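Local coordinates for protein putative transcriptional regulator (Streptomyces coelicolor, PDB 2ZB9) that probably acts as a TetR-family transcriptional regulator, binding DNA through an N-terminal helix-turn-helix domain, at residues G111-I114 and L115-I119; L37-G40 and T41-T45. All coordinates share one frame; numbering follows the deposited sequence.

Contact 1: G111-I114 and L115-I119; sequences GGRI and LTELI
Thr-116 packs back on the carbonyls of Gly-112 and Arg-113, and this part of helix 110-122 is a worked example of how a buried helix accounts for its polar atoms. The backbone comes first. Leu-115 N donates to Gly-111 O at 3.0 Å and Thr-116 N to Gly-112 O at 3.0 Å, both nearly straight; Glu-117 N follows on Arg-113 O. The last bond, Leu-118 N to Ile-114 O at 3.2 Å, is the most bent, with 140° at the hydrogen. With chi1 at 56°, the Thr-116 hydroxyl lies between its own backbone N and carbonyl carbon, facing the preceding turn, where OG1 is 3.1 Å from Gly-112 O and 3.1 Å from Arg-113 O. Its single proton thus has two acceptors within reach, each already holding a peptide N-H.

Arg-113 and Glu-117 form a salt bridge on the partly exposed side. The arginine chain bends at chi2 and chi3 and runs forward along the helix, while the glutamate stretches out to meet it. NH2 of Arg-113 is modelled 2.5 Å from Glu-117 OE2, so short that the fine geometry is doubtful; the guanidinium and carboxylate planes are 46° apart. Ile-114 CG1 lies over one guanidinium face, toward its rim. Ile-114 CG2 also approaches Leu-118 CD1, one turn on, at 4.2 Å. Leu-115 meets Tyr-75, Tyr-132, Tyr-136 and Tyr-175, and Thr-116 and Glu-117 touch Gln-123 of the second subunit. The pattern is that of a largely buried alpha-helix carrying an i to i+4 ion pair, set in the all-helical C-terminal domain of a TetR-family dimer.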
loop_
_atom_site.group_PDB
_atom_site.type_symbol
_atom_site.label_atom_id
_atom_site.label_comp_id
_atom_site.label_asym_id
_atom_site.label_seq_id
_atom_site.Cartn_x
_atom_site.Cartn_y
_atom_site.Cartn_z
ATOM N N GLY A 111 -12.972 -10.451 0.891
ATOM C CA GLY A 111 -12.822 -9.012 0.822
ATOM C C GLY A 111 -11.397 -8.543 0.627
ATOM O O GLY A 111 -11.159 -7.549 -0.067
ATOM N N GLY A 112 -10.446 -9.248 1.238
ATOM C CA GLY A 112 -9.052 -8.864 1.105
ATOM C C GLY A 112 -8.594 -8.913 -0.338
ATOM O O GLY A 112 -8.052 -7.941 -0.866
ATOM N N ARG A 113 -8.819 -10.051 -0.984
ATOM C CA ARG A 113 -8.430 -10.229 -2.376
ATOM C C ARG A 113 -9.185 -9.276 -3.298
ATOM O O ARG A 113 -8.606 -8.702 -4.224
ATOM C CB ARG A 113 -8.666 -11.685 -2.790
ATOM C CG ARG A 113 -8.506 -11.981 -4.277
ATOM C CD ARG A 113 -9.863 -11.977 -4.999
ATOM N NE ARG A 113 -9.971 -10.901 -5.983
ATOM C CZ ARG A 113 -11.046 -10.665 -6.734
ATOM N NH1 ARG A 113 -12.126 -11.429 -6.624
ATOM N NH2 ARG A 113 -11.035 -9.661 -7.603
ATOM N N ILE A 114 -10.479 -9.109 -3.048
ATOM C CA ILE A 114 -11.304 -8.219 -3.856
ATOM C C ILE A 114 -10.708 -6.812 -3.891
ATOM O O ILE A 114 -10.520 -6.223 -4.955
ATOM C CB ILE A 114 -12.750 -8.137 -3.286
ATOM C CG1 ILE A 114 -13.540 -9.387 -3.677
ATOM C CG2 ILE A 114 -13.447 -6.862 -3.774
ATOM C CD1 ILE A 114 -14.891 -9.492 -2.982
ATOM N N LEU A 115 -10.402 -6.279 -2.715
ATOM C CA LEU A 115 -9.851 -4.932 -2.610
ATOM C C LEU A 115 -8.438 -4.790 -3.182
ATOM O O LEU A 115 -8.156 -3.836 -3.910
ATOM C CB LEU A 115 -9.886 -4.496 -1.143
ATOM C CG LEU A 115 -10.142 -3.033 -0.790
ATOM C CD1 LEU A 115 -11.369 -2.509 -1.520
ATOM C CD2 LEU A 115 -10.338 -2.927 0.711
ATOM N N THR A 116 -7.551 -5.731 -2.864
ATOM C CA THR A 116 -6.174 -5.668 -3.365
ATOM C C THR A 116 -6.115 -5.764 -4.889
ATOM O O THR A 116 -5.248 -5.159 -5.524
ATOM C CB THR A 116 -5.279 -6.789 -2.770
ATOM O OG1 THR A 116 -5.860 -8.069 -3.035
ATOM C CG2 THR A 116 -5.119 -6.612 -1.272
ATOM N N GLU A 117 -7.029 -6.520 -5.482
ATOM C CA GLU A 117 -7.037 -6.643 -6.933
ATOM C C GLU A 117 -7.578 -5.381 -7.580
ATOM O O GLU A 117 -7.210 -5.056 -8.706
ATOM C CB GLU A 117 -7.841 -7.873 -7.373
ATOM C CG GLU A 117 -7.135 -9.183 -7.020
ATOM C CD GLU A 117 -7.746 -10.401 -7.701
ATOM O OE1 GLU A 117 -7.251 -11.527 -7.463
ATOM O OE2 GLU A 117 -8.716 -10.231 -8.472
ATOM N N LEU A 118 -8.448 -4.662 -6.875
ATOM C CA LEU A 118 -8.981 -3.410 -7.410
ATOM C C LEU A 118 -7.882 -2.345 -7.310
ATOM O O LEU A 118 -7.731 -1.500 -8.196
ATOM C CB LEU A 118 -10.215 -2.970 -6.618
ATOM C CG LEU A 118 -11.507 -3.726 -6.946
ATOM C CD1 LEU A 118 -12.603 -3.358 -5.949
ATOM C CD2 LEU A 118 -11.935 -3.379 -8.369
ATOM N N ILE A 119 -7.117 -2.389 -6.223
ATOM C CA ILE A 119 -6.017 -1.450 -6.037
ATOM C C ILE A 119 -5.020 -1.705 -7.167
ATOM O O ILE A 119 -4.483 -0.774 -7.770
ATOM C CB ILE A 119 -5.316 -1.679 -4.681
ATOM C CG1 ILE A 119 -6.252 -1.265 -3.539
ATOM C CG2 ILE A 119 -4.007 -0.881 -4.613
ATOM C CD1 ILE A 119 -5.766 -1.677 -2.166
#

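Contact 2: L37-G40 and T41-T45; sequences LTEG and TAQLT
Gln-43 reaches back to Glu-39 across the end of helix 20-39: its amide NE2 donates to Glu-39 OE1 at 3.1 Å, with an angle of 153° at the hydrogen. The oxygen is approached nearly head-on, in line with its C-O bond, and the acceptor sits somewhat out of the amide plane; the carboxylate and amide planes are also twisted against each other. Glu-39 is extended beyond CG, whereas Gln-43 bends at chi2 (-69°), which turns its amide toward the carboxylate. The other oxygen, OE2, has a stronger partner in the salt bridge to Arg-48 on helix 46-53.

Between these side chains the backbone changes course. Gly-40, with phi at 92°, is the first residue to leave the helix; at its backbone angles a side chain would be jammed against the preceding carbonyl. Its oxygen then takes a weak bond from Gln-43 N, 3.3 Å from Gly-40 O, and one residue on Leu-44 N bonds to Thr-41 O at 3.0 Å, closing a compact turn. Packing fills in around the polar bonds: Gln-43 CG lies 3.3 Å from Glu-39 O, a methylene against a carbonyl, and Gln-43 CB is 3.7 Å from Glu-39 CB. Leu-44 turns inward against Val-32, Leu-35, Leu-70 and Ala-71, and Thr-45 OG1 caps Arg-48 N at the start of the next helix. With one carboxylate oxygen bonded to the amide and the other to a guanidinium, Glu-39 is bound to both the linking turn and the first helix of the predicted helix-turn-helix, and its negative charge would probably be stabilised by Arg-48.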
loop_
_atom_site.group_PDB
_atom_site.type_symbol
_atom_site.label_atom_id
_atom_site.label_comp_id
_atom_site.label_asym_id
_atom_site.label_seq_id
_atom_site.Cartn_x
_atom_site.Cartn_y
_atom_site.Cartn_z
ATOM N N LEU A 37 -19.029 -10.429 -2.330
ATOM C CA LEU A 37 -18.342 -11.189 -1.289
ATOM C C LEU A 37 -18.405 -12.710 -1.399
ATOM O O LEU A 37 -17.586 -13.405 -0.798
ATOM C CB LEU A 37 -18.855 -10.768 0.092
ATOM C CG LEU A 37 -18.011 -9.779 0.904
ATOM C CD1 LEU A 37 -17.611 -8.574 0.060
ATOM C CD2 LEU A 37 -18.815 -9.345 2.127
ATOM N N THR A 38 -19.366 -13.241 -2.148
ATOM C CA THR A 38 -19.461 -14.692 -2.281
ATOM C C THR A 38 -18.908 -15.200 -3.604
ATOM O O THR A 38 -18.390 -16.314 -3.675
ATOM C CB THR A 38 -20.917 -15.186 -2.169
ATOM O OG1 THR A 38 -21.660 -14.759 -3.317
ATOM C CG2 THR A 38 -21.572 -14.630 -0.924
ATOM N N GLU A 39 -19.011 -14.387 -4.652
ATOM C CA GLU A 39 -18.543 -14.803 -5.967
ATOM C C GLU A 39 -17.372 -14.029 -6.574
ATOM O O GLU A 39 -16.802 -14.463 -7.575
ATOM C CB GLU A 39 -19.721 -14.808 -6.941
ATOM C CG GLU A 39 -20.734 -15.901 -6.629
ATOM C CD GLU A 39 -21.891 -15.943 -7.604
ATOM O OE1 GLU A 39 -21.651 -15.862 -8.827
ATOM O OE2 GLU A 39 -23.045 -16.076 -7.145
ATOM N N GLY A 40 -17.014 -12.892 -5.987
ATOM C CA GLY A 40 -15.900 -12.126 -6.522
ATOM C C GLY A 40 -16.284 -11.063 -7.535
ATOM O O GLY A 40 -17.383 -11.068 -8.086
ATOM N N THR A 41 -15.352 -10.159 -7.802
ATOM C CA THR A 41 -15.576 -9.057 -8.728
ATOM C C THR A 41 -15.833 -9.444 -10.181
ATOM O O THR A 41 -16.656 -8.816 -10.859
ATOM C CB THR A 41 -14.389 -8.085 -8.697
ATOM O OG1 THR A 41 -14.135 -7.705 -7.343
ATOM C CG2 THR A 41 -14.698 -6.833 -9.516
ATOM N N ALA A 42 -15.128 -10.459 -10.668
ATOM C CA ALA A 42 -15.295 -10.883 -12.054
ATOM C C ALA A 42 -16.730 -11.347 -12.322
ATOM O O ALA A 42 -17.242 -11.200 -13.431
ATOM C CB ALA A 42 -14.292 -12.010 -12.387
ATOM N N GLN A 43 -17.371 -11.890 -11.291
ATOM C CA GLN A 43 -18.738 -12.384 -11.395
ATOM C C GLN A 43 -19.796 -11.289 -11.327
ATOM O O GLN A 43 -20.948 -11.507 -11.714
ATOM C CB GLN A 43 -19.008 -13.409 -10.289
ATOM C CG GLN A 43 -18.323 -14.753 -10.489
ATOM C CD GLN A 43 -18.912 -15.528 -11.653
ATOM O OE1 GLN A 43 -18.453 -15.415 -12.797
ATOM N NE2 GLN A 43 -19.951 -16.312 -11.369
ATOM N N LEU A 44 -19.412 -10.115 -10.837
ATOM C CA LEU A 44 -20.354 -9.013 -10.717
ATOM C C LEU A 44 -20.703 -8.381 -12.062
ATOM O O LEU A 44 -19.820 -7.956 -12.808
ATOM C CB LEU A 44 -19.791 -7.939 -9.784
ATOM C CG LEU A 44 -20.698 -6.739 -9.494
ATOM C CD1 LEU A 44 -21.935 -7.207 -8.737
ATOM C CD2 LEU A 44 -19.932 -5.698 -8.673
ATOM N N THR A 45 -21.999 -8.335 -12.369
ATOM C CA THR A 45 -22.474 -7.726 -13.609
ATOM C C THR A 45 -23.752 -6.938 -13.329
ATOM O O THR A 45 -24.498 -7.250 -12.397
ATOM C CB THR A 45 -22.817 -8.779 -14.696
ATOM O OG1 THR A 45 -23.957 -9.534 -14.274
ATOM C CG2 THR A 45 -21.643 -9.722 -14.946
#

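Overall arrangement
Read from the N terminus, contact 2 comes first: residues 37-45 end helix 20-39 and lead through a short turn to helix 46-53. The chain then passes through the predicted DNA-binding motif and helix 67-83 before reaching contact 1 on helix 110-122. Each contact is local and closes within one continuous segment, so the two follow in series and neither encloses the other. Yet they meet in space, with centres about 12 Å apart: Arg-113 NH1 lies 3.8 Å from Gly-40 CA, and Ile-114 CG2 is 3.7 Å from Thr-41 OG1. Packing there joins the N-terminal and C-terminal domains, illustrating how a helix-ending turn and a length of helix, each locally bonded, can meet at a domain interface.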